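Local coordinates for protein extracellular sialidase/neuraminidase, putative (Aspergillus fumigatus, PDB 2XZI) that acts as a KDNase, a sialidase-family glycoside hydrolase that probably releases terminal deaminoneuraminic acid (KDN) outside the cell, at residues P41-V44 and R50-A53; R92-S97 and I115-S120; R151-T156 and M203-I208. One frame throughout, in Å; residues are numbered along the deposited sequence.

Contact 1. Residues P41-V44 and R50-A53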
ATOM      1  N   PRO A  41      -1.555  -0.913   4.661  1.00  4.33           N
ATOM      2  CA  PRO A  41      -0.463  -1.852   4.366  1.00  4.39           C
ATOM      3  C   PRO A  41       0.413  -1.472   3.170  1.00  4.48           C
ATOM      4  O   PRO A  41      -0.041  -0.823   2.219  1.00  5.24           O
ATOM      5  CB  PRO A  41      -1.200  -3.156   4.044  1.00  4.39           C
ATOM      6  CG  PRO A  41      -2.515  -2.678   3.483  1.00  4.08           C
ATOM      7  CD  PRO A  41      -2.871  -1.518   4.380  1.00  4.80           C
ATOM      8  N   ALA A  42       1.669  -1.895   3.226  1.00  4.19           N
ATOM      9  CA  ALA A  42       2.551  -1.834   2.068  1.00  4.25           C
ATOM     10  C   ALA A  42       3.469  -3.032   2.160  1.00  4.17           C
ATOM     11  O   ALA A  42       3.949  -3.337   3.250  1.00  4.85           O
ATOM     12  CB  ALA A  42       3.361  -0.572   2.104  1.00  4.39           C
ATOM     13  N   VAL A  43       3.765  -3.680   1.046  1.00  4.79           N
ATOM     14  CA  VAL A  43       4.634  -4.867   1.050  1.00  4.90           C
ATOM     15  C   VAL A  43       5.551  -4.884  -0.165  1.00  5.48           C
ATOM     16  O   VAL A  43       5.133  -4.537  -1.286  1.00  6.18           O
ATOM     17  CB  VAL A  43       3.808  -6.187   1.158  1.00  5.36           C
ATOM     18  CG1 VAL A  43       2.959  -6.436  -0.106  1.00  5.96           C
ATOM     19  CG2 VAL A  43       4.704  -7.384   1.489  1.00  6.30           C
ATOM     20  N   VAL A  44       6.810  -5.251   0.086  1.00  5.01           N
ATOM     21  CA  VAL A  44       7.764  -5.457  -0.994  1.00  5.52           C
ATOM     22  C   VAL A  44       8.623  -6.677  -0.744  1.00  4.79           C
ATOM     23  O   VAL A  44       8.875  -7.050   0.381  1.00  6.34           O
ATOM     24  CB  VAL A  44       8.692  -4.228  -1.228  1.00  5.76           C
ATOM     25  CG1 VAL A  44       7.885  -3.029  -1.780  1.00  7.51           C
ATOM     26  CG2 VAL A  44       9.478  -3.872   0.036  1.00  6.70           C
ATOM     27  N   ARG A  50      13.825 -11.619   0.818  1.00  6.72           N
ATOM     28  CA  ARG A  50      13.164 -11.243   2.069  1.00  6.63           C
ATOM     29  C   ARG A  50      11.937 -10.401   1.754  1.00  6.78           C
ATOM     30  O   ARG A  50      11.960  -9.587   0.810  1.00  7.14           O
ATOM     31  CB  ARG A  50      14.111 -10.440   2.939  1.00  7.05           C
ATOM     32  CG  ARG A  50      13.691 -10.424   4.405  1.00  8.05           C
ATOM     33  CD  ARG A  50      14.658  -9.633   5.267  1.00  8.42           C
ATOM     34  NE  ARG A  50      16.026 -10.176   5.290  1.00 10.02           N
ATOM     35  CZ  ARG A  50      16.468 -11.113   6.123  1.00  9.64           C
ATOM     36  NH1 ARG A  50      15.656 -11.692   7.019  1.00  9.75           N
ATOM     37  NH2 ARG A  50      17.743 -11.490   6.044  1.00 10.67           N
ATOM     38  N   ILE A  51      10.891 -10.573   2.556  1.00  5.22           N
ATOM     39  CA  ILE A  51       9.666  -9.784   2.405  1.00  5.83           C
ATOM     40  C   ILE A  51       9.583  -8.792   3.553  1.00  5.82           C
ATOM     41  O   ILE A  51       9.791  -9.165   4.712  1.00  5.96           O
ATOM     42  CB  ILE A  51       8.401 -10.675   2.303  1.00  5.65           C
ATOM     43  CG1 ILE A  51       8.572 -11.663   1.127  1.00  7.49           C
ATOM     44  CG2 ILE A  51       7.168  -9.817   2.092  1.00  6.87           C
ATOM     45  CD1 ILE A  51       7.517 -12.745   1.020  1.00  9.19           C
ATOM     46  N   LEU A  52       9.301  -7.527   3.216  1.00  4.93           N
ATOM     47  CA  LEU A  52       9.101  -6.447   4.185  1.00  4.75           C
ATOM     48  C   LEU A  52       7.658  -5.982   4.119  1.00  4.85           C
ATOM     49  O   LEU A  52       7.191  -5.569   3.059  1.00  5.57           O
ATOM     50  CB  LEU A  52      10.017  -5.270   3.873  1.00  5.76           C
ATOM     51  CG  LEU A  52      11.501  -5.559   3.686  1.00  6.38           C
ATOM     52  CD1 LEU A  52      12.281  -4.273   3.384  1.00  8.33           C
ATOM     53  CD2 LEU A  52      12.081  -6.246   4.912  1.00  8.38           C
ATOM     54  N   ALA A  53       6.953  -6.087   5.250  1.00  4.54           N
ATOM     55  CA  ALA A  53       5.564  -5.642   5.369  1.00  4.63           C
ATOM     56  C   ALA A  53       5.472  -4.450   6.312  1.00  4.56           C
ATOM     57  O   ALA A  53       5.932  -4.526   7.462  1.00  5.19           O
ATOM     58  CB  ALA A  53       4.709  -6.799   5.874  1.00  5.77           C
TER
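Val-43 and Ile-51 run alongside one another on one face of the sheet, their CG2 methyls meeting at 3.5 Å diagonally across two antiparallel strands. Val-43 keeps CG1 near the backbone N (chi1 67°), which leaves CG2 anti to that N; CG2 of Ile-51 is likewise anti to its own N. Ala-53, directly opposite Val-43 in a non-hydrogen-bonded pair, shares this face more loosely, with its CB 4.4 Å from Val-43 CG2. The other face belongs to Val-44 and Leu-52, whose side chains cross at a slant and touch through Val-44 CG2 and Leu-52 CB at 4.1 Å. Beneath them the backbones form a hydrogen-bonded pair: Val-44 N gives to Leu-52 O at 3.0 Å, and Leu-52 N returns the bond to Val-44 O at 2.9 Å. Val-43 CA lies 3.3 Å from Leu-52 O, adding a CA-H...O contact to the N-H bond on that oxygen. Leu-352 packs on Val-43 and Ala-53, while Pro-107 and Val-109 of strand 101-109 pack on Val-44, which leaves the pair buried between neighbouring sheets. This is the beta hairpin of strands 37-45 and 51-58 in a blade of the sialidase beta-propeller; Pro-41 closes the Phe-Arg-Ile-Pro sequence of the family, and the same two strands bring Arg-39, Ile-40 and Arg-58 to the bound deamino-alpha-neuraminic acid.

Contact 2. Residues R92-S97 and I115-S120. With NA (sodium ion), chain E.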
ATOM      1  N   ARG A  92       8.388  -4.495  14.492  1.00  6.65           N
ATOM      2  CA  ARG A  92       9.412  -3.460  14.676  1.00  7.10           C
ATOM      3  C   ARG A  92       8.859  -2.106  14.223  1.00  6.81           C
ATOM      4  O   ARG A  92       7.738  -2.032  13.703  1.00  6.38           O
ATOM      5  CB  ARG A  92      10.654  -3.793  13.855  1.00  7.21           C
ATOM      6  CG  ARG A  92      11.349  -5.089  14.223  1.00  9.49           C
ATOM      7  CD  ARG A  92      12.539  -5.260  13.316  1.00 13.30           C
ATOM      8  NE  ARG A  92      13.264  -6.490  13.578  1.00 16.07           N
ATOM      9  CZ  ARG A  92      14.450  -6.769  13.051  1.00 16.64           C
ATOM     10  NH1 ARG A  92      15.031  -5.904  12.242  1.00 17.76           N
ATOM     11  NH2 ARG A  92      15.061  -7.908  13.343  1.00 17.02           N
ATOM     12  N   GLU A  93       9.635  -1.049  14.437  1.00  6.69           N
ATOM     13  CA  GLU A  93       9.206   0.313  14.141  1.00  6.68           C
ATOM     14  C   GLU A  93      10.208   0.968  13.202  1.00  6.70           C
ATOM     15  O   GLU A  93      11.426   0.872  13.403  1.00  6.96           O
ATOM     16  CB  GLU A  93       9.091   1.114  15.443  1.00  7.30           C
ATOM     17  CG  GLU A  93       8.552   2.525  15.280  1.00  9.19           C
ATOM     18  CD  GLU A  93       8.323   3.200  16.604  1.00 13.08           C
ATOM     19  OE1 GLU A  93       9.315   3.597  17.246  1.00 15.50           O
ATOM     20  OE2 GLU A  93       7.148   3.314  16.993  1.00 12.60           O
ATOM     21  N   VAL A  94       9.692   1.604  12.151  1.00  7.12           N
ATOM     22  CA  VAL A  94      10.530   2.417  11.285  1.00  7.45           C
ATOM     23  C   VAL A  94      10.709   3.782  11.956  1.00  8.14           C
ATOM     24  O   VAL A  94      11.836   4.231  12.128  1.00  9.94           O
ATOM     25  CB  VAL A  94       9.907   2.587   9.884  1.00  7.24           C
ATOM     26  CG1 VAL A  94      10.743   3.573   9.069  1.00  7.83           C
ATOM     27  CG2 VAL A  94       9.830   1.260   9.156  1.00  7.67           C
ATOM     28  N   VAL A  95       9.588   4.411  12.327  1.00  8.40           N
ATOM     29  CA  VAL A  95       9.594   5.735  12.956  1.00  8.98           C
ATOM     30  C   VAL A  95       8.333   5.908  13.789  1.00  9.63           C
ATOM     31  O   VAL A  95       7.253   5.493  13.372  1.00  8.97           O
ATOM     32  CB  VAL A  95       9.726   6.875  11.899  1.00  8.38           C
ATOM     33  CG1 VAL A  95       8.594   6.820  10.851  1.00  8.82           C
ATOM     34  CG2 VAL A  95       9.791   8.248  12.573  1.00  9.24           C
ATOM     35  N   GLY A  96       8.471   6.507  14.968  1.00 10.13           N
ATOM     36  CA  GLY A  96       7.335   6.698  15.878  1.00 11.67           C
ATOM     37  C   GLY A  96       7.454   7.952  16.726  1.00 12.66           C
ATOM     38  O   GLY A  96       6.663   8.172  17.649  1.00 13.33           O
ATOM     39  N   SER A  97       8.435   8.789  16.409  1.00 13.95           N
ATOM     40  CA  SER A  97       8.728   9.983  17.208  1.00 14.87           C
ATOM     41  C   SER A  97       7.543  10.947  17.347  1.00 14.82           C
ATOM     42  O   SER A  97       6.879  11.265  16.365  1.00 15.19           O
ATOM     43  CB  SER A  97       9.944  10.710  16.628  1.00 15.33           C
ATOM     44  OG  SER A  97       9.777  10.989  15.245  1.00 17.78           O
ATOM     45  N   ILE A 115      16.284  -0.150   0.106  1.00  6.31           N
ATOM     46  CA  ILE A 115      14.834  -0.025   0.154  1.00  6.36           C
ATOM     47  C   ILE A 115      14.470   1.391   0.585  1.00  6.32           C
ATOM     48  O   ILE A 115      14.744   1.805   1.706  1.00  7.20           O
ATOM     49  CB  ILE A 115      14.147  -1.058   1.069  1.00  6.00           C
ATOM     50  CG1 ILE A 115      14.582  -2.492   0.719  1.00  7.87           C
ATOM     51  CG2 ILE A 115      12.625  -0.899   0.941  1.00  7.24           C
ATOM     52  CD1 ILE A 115      15.699  -3.027   1.635  1.00  9.24           C
ATOM     53  N   TYR A 116      13.865   2.134  -0.333  1.00  5.80           N
ATOM     54  CA  TYR A 116      13.369   3.444  -0.052  1.00  5.34           C
ATOM     55  C   TYR A 116      11.958   3.343   0.498  1.00  5.28           C
ATOM     56  O   TYR A 116      11.157   2.548   0.020  1.00  7.12           O
ATOM     57  CB  TYR A 116      13.342   4.262  -1.331  1.00  5.97           C
ATOM     58  CG  TYR A 116      14.661   4.803  -1.836  1.00  5.75           C
ATOM     59  CD1 TYR A 116      15.361   5.770  -1.111  1.00  6.76           C
ATOM     60  CD2 TYR A 116      15.151   4.406  -3.074  1.00  5.80           C
ATOM     61  CE1 TYR A 116      16.552   6.306  -1.609  1.00  8.00           C
ATOM     62  CE2 TYR A 116      16.330   4.933  -3.572  1.00  6.57           C
ATOM     63  CZ  TYR A 116      17.010   5.877  -2.827  1.00  6.04           C
ATOM     64  OH  TYR A 116      18.172   6.441  -3.327  1.00  8.44           O
ATOM     65  N   LEU A 117      11.657   4.157   1.508  1.00  4.35           N
ATOM     66  CA  LEU A 117      10.305   4.229   2.040  1.00  4.94           C
ATOM     67  C   LEU A 117       9.875   5.696   2.132  1.00  4.59           C
ATOM     68  O   LEU A 117      10.363   6.462   2.971  1.00  5.37           O
ATOM     69  CB  LEU A 117      10.193   3.498   3.387  1.00  4.54           C
ATOM     70  CG  LEU A 117       8.846   3.564   4.104  1.00  5.80           C
ATOM     71  CD1 LEU A 117       7.855   2.661   3.439  1.00  5.36           C
ATOM     72  CD2 LEU A 117       9.052   3.113   5.529  1.00  7.77           C
ATOM     73  N   PHE A 118       8.980   6.083   1.234  1.00  5.07           N
ATOM     74  CA  PHE A 118       8.339   7.387   1.341  1.00  5.24           C
ATOM     75  C   PHE A 118       7.178   7.321   2.324  1.00  5.52           C
ATOM     76  O   PHE A 118       6.504   6.306   2.419  1.00  5.74           O
ATOM     77  CB  PHE A 118       7.837   7.853  -0.032  1.00  5.95           C
ATOM     78  CG  PHE A 118       8.935   8.264  -0.983  1.00  5.81           C
ATOM     79  CD1 PHE A 118       9.569   7.325  -1.812  1.00  6.79           C
ATOM     80  CD2 PHE A 118       9.346   9.604  -1.040  1.00  6.99           C
ATOM     81  CE1 PHE A 118      10.611   7.720  -2.680  1.00  6.93           C
ATOM     82  CE2 PHE A 118      10.387   9.999  -1.908  1.00  7.12           C
ATOM     83  CZ  PHE A 118      11.004   9.047  -2.726  1.00  5.97           C
ATOM     84  N   LEU A 119       6.966   8.414   3.057  1.00  6.19           N
ATOM     85  CA  LEU A 119       5.955   8.469   4.114  1.00  6.94           C
ATOM     86  C   LEU A 119       5.344   9.854   4.148  1.00  6.47           C
ATOM     87  O   LEU A 119       6.001  10.810   3.746  1.00  6.52           O
ATOM     88  CB  LEU A 119       6.584   8.251   5.504  1.00  8.82           C
ATOM     89  CG  LEU A 119       7.383   6.998   5.784  1.00  9.93           C
ATOM     90  CD1 LEU A 119       8.164   7.120   7.094  1.00 12.04           C
ATOM     91  CD2 LEU A 119       6.448   5.815   5.845  1.00 11.05           C
ATOM     92  N   SER A 120       4.118   9.950   4.652  1.00  5.63           N
ATOM     93  CA  SER A 120       3.482  11.217   4.974  1.00  5.68           C
ATOM     94  C   SER A 120       3.514  11.431   6.493  1.00  5.59           C
ATOM     95  O   SER A 120       3.551  10.463   7.274  1.00  5.96           O
ATOM     96  CB  SER A 120       2.031  11.204   4.482  1.00  6.12           C
ATOM     97  OG  SER A 120       1.950  11.091   3.060  1.00  6.84           O
TER
HETATM   98 NA    NA E 502       4.347   8.274  17.965  1.00 12.27          NA
HETATM   99  O   HOH W   1       3.750   9.100  15.943  1.00 12.81           O
HETATM  100  O   HOH W   2       4.024   6.677  19.833  1.00 21.31           O
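Two consecutive residues, Val-94 and Val-95, both send their side chains toward strand 115-120, where each meets a leucine tip to tip. Leu-117 CD2 sits across the fork of Val-94, 4.0 Å from CG1 and 4.1 Å from CG2. Val-95 offers a single branch: its CG1, tucked over the main chain (chi1 57°), meets Leu-119 CD1 at 3.8 Å. In a regular strand such neighbours would point to opposite faces; here both stand across from Leu-70 in a classic beta bulge, and the chain turns a corner at Val-94. The contact is purely apolar and joins the bulge that follows edge strand 92-93 to strand 115-122 of the next propeller blade; the closest CA atoms, of Val-94 and Leu-117, are 9.4 Å apart. Leu-70 also packs on Leu-119, and Trp-102 on Val-95. In the residue after the bulge, Gly-96 O binds a sodium ion at 2.3 Å. Gly-98 O, Asn-69 OD1, Asp-67 OD1 and two waters complete the six oxygen ligands, so that the ion ties the loop after the bulge to residues at and just before the start of strand 68-74.

Contact 3. Residues R151-T156 and M203-I208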
ATOM      1  N   ARG A 151       0.633  18.696   5.595  1.00  7.40           N
ATOM      2  CA  ARG A 151       1.161  17.347   5.450  1.00  6.43           C
ATOM      3  C   ARG A 151       2.563  17.404   4.843  1.00  6.89           C
ATOM      4  O   ARG A 151       2.788  18.064   3.813  1.00  7.00           O
ATOM      5  CB  ARG A 151       0.204  16.497   4.620  1.00  7.59           C
ATOM      6  CG  ARG A 151      -1.086  16.190   5.362  1.00  6.76           C
ATOM      7  CD  ARG A 151      -0.998  14.860   6.091  1.00  7.92           C
ATOM      8  NE  ARG A 151      -1.148  13.763   5.137  1.00  7.22           N
ATOM      9  CZ  ARG A 151      -1.149  12.473   5.455  1.00  7.24           C
ATOM     10  NH1 ARG A 151      -0.944  12.093   6.714  1.00  7.37           N
ATOM     11  NH2 ARG A 151      -1.335  11.578   4.499  1.00  6.94           N
ATOM     12  N   HIS A 152       3.502  16.724   5.494  1.00  6.89           N
ATOM     13  CA  HIS A 152       4.903  16.642   5.033  1.00  7.42           C
ATOM     14  C   HIS A 152       5.147  15.331   4.323  1.00  6.86           C
ATOM     15  O   HIS A 152       4.381  14.392   4.487  1.00  7.10           O
ATOM     16  CB  HIS A 152       5.873  16.769   6.215  1.00  7.33           C
ATOM     17  CG  HIS A 152       5.901  18.134   6.824  1.00  6.68           C
ATOM     18  ND1 HIS A 152       7.074  18.838   7.002  1.00  9.81           N
ATOM     19  CD2 HIS A 152       4.909  18.925   7.300  1.00  8.77           C
ATOM     20  CE1 HIS A 152       6.802  20.012   7.542  1.00  9.25           C
ATOM     21  NE2 HIS A 152       5.500  20.086   7.746  1.00  9.02           N
ATOM     22  N   LEU A 153       6.207  15.302   3.525  1.00  7.02           N
ATOM     23  CA  LEU A 153       6.658  14.128   2.811  1.00  6.66           C
ATOM     24  C   LEU A 153       8.058  13.820   3.289  1.00  7.39           C
ATOM     25  O   LEU A 153       8.963  14.662   3.190  1.00  7.60           O
ATOM     26  CB  LEU A 153       6.661  14.386   1.296  1.00  6.61           C
ATOM     27  CG  LEU A 153       7.171  13.215   0.445  1.00  7.67           C
ATOM     28  CD1 LEU A 153       6.078  12.170   0.352  1.00  9.10           C
ATOM     29  CD2 LEU A 153       7.538  13.671  -0.921  1.00 12.36           C
ATOM     30  N   TYR A 154       8.221  12.624   3.843  1.00  6.47           N
ATOM     31  CA  TYR A 154       9.479  12.151   4.382  1.00  6.19           C
ATOM     32  C   TYR A 154      10.025  10.969   3.604  1.00  5.77           C
ATOM     33  O   TYR A 154       9.269  10.211   2.988  1.00  6.37           O
ATOM     34  CB  TYR A 154       9.251  11.740   5.824  1.00  6.11           C
ATOM     35  CG  TYR A 154       9.372  12.879   6.820  1.00  6.13           C
ATOM     36  CD1 TYR A 154       8.269  13.673   7.165  1.00  6.24           C
ATOM     37  CD2 TYR A 154      10.587  13.149   7.439  1.00  6.42           C
ATOM     38  CE1 TYR A 154       8.389  14.693   8.109  1.00  8.55           C
ATOM     39  CE2 TYR A 154      10.702  14.179   8.387  1.00  6.92           C
ATOM     40  CZ  TYR A 154       9.617  14.946   8.704  1.00  9.22           C
ATOM     41  OH  TYR A 154       9.750  15.952   9.645  1.00 10.46           O
ATOM     42  N   LEU A 155      11.340  10.799   3.664  1.00  6.26           N
ATOM     43  CA  LEU A 155      11.995   9.643   3.064  1.00  5.46           C
ATOM     44  C   LEU A 155      12.967   9.008   4.037  1.00  6.15           C
ATOM     45  O   LEU A 155      13.830   9.685   4.597  1.00  6.24           O
ATOM     46  CB  LEU A 155      12.731  10.052   1.782  1.00  5.75           C
ATOM     47  CG  LEU A 155      13.484   8.942   1.048  1.00  5.77           C
ATOM     48  CD1 LEU A 155      12.539   7.866   0.477  1.00  5.89           C
ATOM     49  CD2 LEU A 155      14.361   9.538  -0.060  1.00  8.40           C
ATOM     50  N   THR A 156      12.812   7.703   4.237  1.00  6.24           N
ATOM     51  CA  THR A 156      13.810   6.908   4.947  1.00  6.74           C
ATOM     52  C   THR A 156      14.256   5.781   4.020  1.00  6.72           C
ATOM     53  O   THR A 156      13.604   5.486   3.004  1.00  7.36           O
ATOM     54  CB  THR A 156      13.257   6.387   6.292  1.00  6.74           C
ATOM     55  OG1 THR A 156      14.224   5.514   6.900  1.00  8.00           O
ATOM     56  CG2 THR A 156      11.956   5.623   6.099  1.00  8.21           C
ATOM     57  N   MET A 203      -0.119  12.133  -4.382  1.00  5.01           N
ATOM     58  CA  MET A 203      -1.275  12.982  -4.660  1.00  5.32           C
ATOM     59  C   MET A 203      -0.929  13.985  -5.777  1.00  5.14           C
ATOM     60  O   MET A 203       0.038  14.720  -5.665  1.00  5.99           O
ATOM     61  CB  MET A 203      -1.690  13.723  -3.396  1.00  5.13           C
ATOM     62  CG  MET A 203      -2.689  14.847  -3.644  1.00  6.56           C
ATOM     63  SD  MET A 203      -3.330  15.451  -2.079  1.00  8.19           S
ATOM     64  CE  MET A 203      -3.789  17.129  -2.486  1.00  9.27           C
ATOM     65  N   GLY A 204      -1.721  13.973  -6.856  1.00  5.28           N
ATOM     66  CA  GLY A 204      -1.562  14.933  -7.962  1.00  5.98           C
ATOM     67  C   GLY A 204      -0.253  14.845  -8.742  1.00  6.18           C
ATOM     68  O   GLY A 204       0.030  15.729  -9.555  1.00  6.78           O
ATOM     69  N   ARG A 205       0.562  13.808  -8.530  1.00  5.51           N
ATOM     70  CA  ARG A 205       1.914  13.808  -9.096  1.00  5.63           C
ATOM     71  C   ARG A 205       2.572  12.454  -8.952  1.00  5.82           C
ATOM     72  O   ARG A 205       2.174  11.662  -8.091  1.00  5.78           O
ATOM     73  CB  ARG A 205       2.768  14.861  -8.385  1.00  5.82           C
ATOM     74  CG  ARG A 205       3.198  14.501  -6.957  1.00  5.19           C
ATOM     75  CD  ARG A 205       3.446  15.783  -6.175  1.00  6.95           C
ATOM     76  NE  ARG A 205       4.064  15.608  -4.856  1.00  6.06           N
ATOM     77  CZ  ARG A 205       3.438  15.272  -3.727  1.00  5.13           C
ATOM     78  NH1 ARG A 205       2.147  14.961  -3.714  1.00  6.03           N
ATOM     79  NH2 ARG A 205       4.134  15.242  -2.594  1.00  6.16           N
ATOM     80  N   ASN A 206       3.559  12.185  -9.802  1.00  6.06           N
ATOM     81  CA  ASN A 206       4.522  11.108  -9.543  1.00  6.00           C
ATOM     82  C   ASN A 206       5.823  11.719  -9.053  1.00  6.33           C
ATOM     83  O   ASN A 206       6.201  12.823  -9.462  1.00  6.60           O
ATOM     84  CB  ASN A 206       4.828  10.308 -10.803  1.00  6.56           C
ATOM     85  CG  ASN A 206       3.644   9.562 -11.336  1.00  7.24           C
ATOM     86  OD1 ASN A 206       2.862   8.980 -10.587  1.00  7.54           O
ATOM     87  ND2 ASN A 206       3.536   9.520 -12.663  1.00  7.52           N
ATOM     88  N   ILE A 207       6.506  11.000  -8.177  1.00  6.17           N
ATOM     89  CA  ILE A 207       7.871  11.350  -7.795  1.00  6.37           C
ATOM     90  C   ILE A 207       8.785  10.433  -8.599  1.00  6.44           C
ATOM     91  O   ILE A 207       8.611   9.219  -8.599  1.00  6.59           O
ATOM     92  CB  ILE A 207       8.078  11.171  -6.279  1.00  6.74           C
ATOM     93  CG1 ILE A 207       7.231  12.197  -5.530  1.00  9.57           C
ATOM     94  CG2 ILE A 207       9.546  11.358  -5.900  1.00  6.83           C
ATOM     95  CD1 ILE A 207       6.933  11.838  -4.094  1.00 12.48           C
ATOM     96  N   ILE A 208       9.734  11.019  -9.319  1.00  6.39           N
ATOM     97  CA  ILE A 208      10.600  10.252 -10.191  1.00  6.77           C
ATOM     98  C   ILE A 208      12.012  10.243  -9.643  1.00  6.07           C
ATOM     99  O   ILE A 208      12.557  11.303  -9.292  1.00  7.46           O
ATOM    100  CB  ILE A 208      10.641  10.864 -11.611  1.00  6.78           C
ATOM    101  CG1 ILE A 208       9.233  11.264 -12.094  1.00  8.17           C
ATOM    102  CG2 ILE A 208      11.389   9.939 -12.571  1.00  7.45           C
ATOM    103  CD1 ILE A 208       8.202  10.115 -12.214  1.00  8.48           C
TER
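Leu-153 carries the contact alone from its strand, one methyl reaching both Ile-207 and Arg-205. Before it in the chain, Arg-151 is linked to the second segment indirectly: its NE donates to Asp-183 O, and the carboxylate of the same aspartate forms a salt bridge with Arg-205 NH1. With CG of Leu-153 anti to the backbone N (chi1 178°) and chi2, measured to CD1, at 77°, CD2 becomes the outermost methyl and makes the contact. There CD2 meets Ile-207 CD1 tip to tip at 3.7 Å, and lies 4.1 Å from Arg-205 NH2, reached obliquely at the end of the guanidinium. That flat group is firmly oriented. Its NH1 donates to Met-203 O at 2.9 Å, a bond lying in the guanidinium plane and using a carbonyl lone pair, while NE donates to Leu-175 O. Together with the salt bridge to Asp-183 these bonds restrict the rotation of the group and probably offset its buried charge; the methyl lies beside it. Farther along, Leu-155 packs on Trp-218, the indole that also packs on Ile-207. The contact is one point of the interface between two propeller blades, strand 152-158 on one side and strand 205-210 on the other; the short helix 172-175 lies against it, with Leu-175 packing on both Leu-153 and Ile-207, and strand 217-222 contributes Trp-218.

All three contacts are buried, contact 1 closest to the centre of the chain. It alone is made within one sheet, by backbone pairing; contacts 2 and 3 bridge successive blades with side-chain tips. Contact 2 ends in a loop with a metal site, whereas contact 3 sets a buried arginine beside its apolar pair. Contact 2 links the other two. Its Ile-115 CG1 packs on Leu-52 CD1 of contact 1 at 3.9 Å, and strand 115-120 runs beside strand 152-156 of contact 3, with probable backbone hydrogen bonds such as Leu-117 N to Thr-156 O at 2.8 Å. Contacts 1 and 3 do not touch, their centres about 19 Å apart.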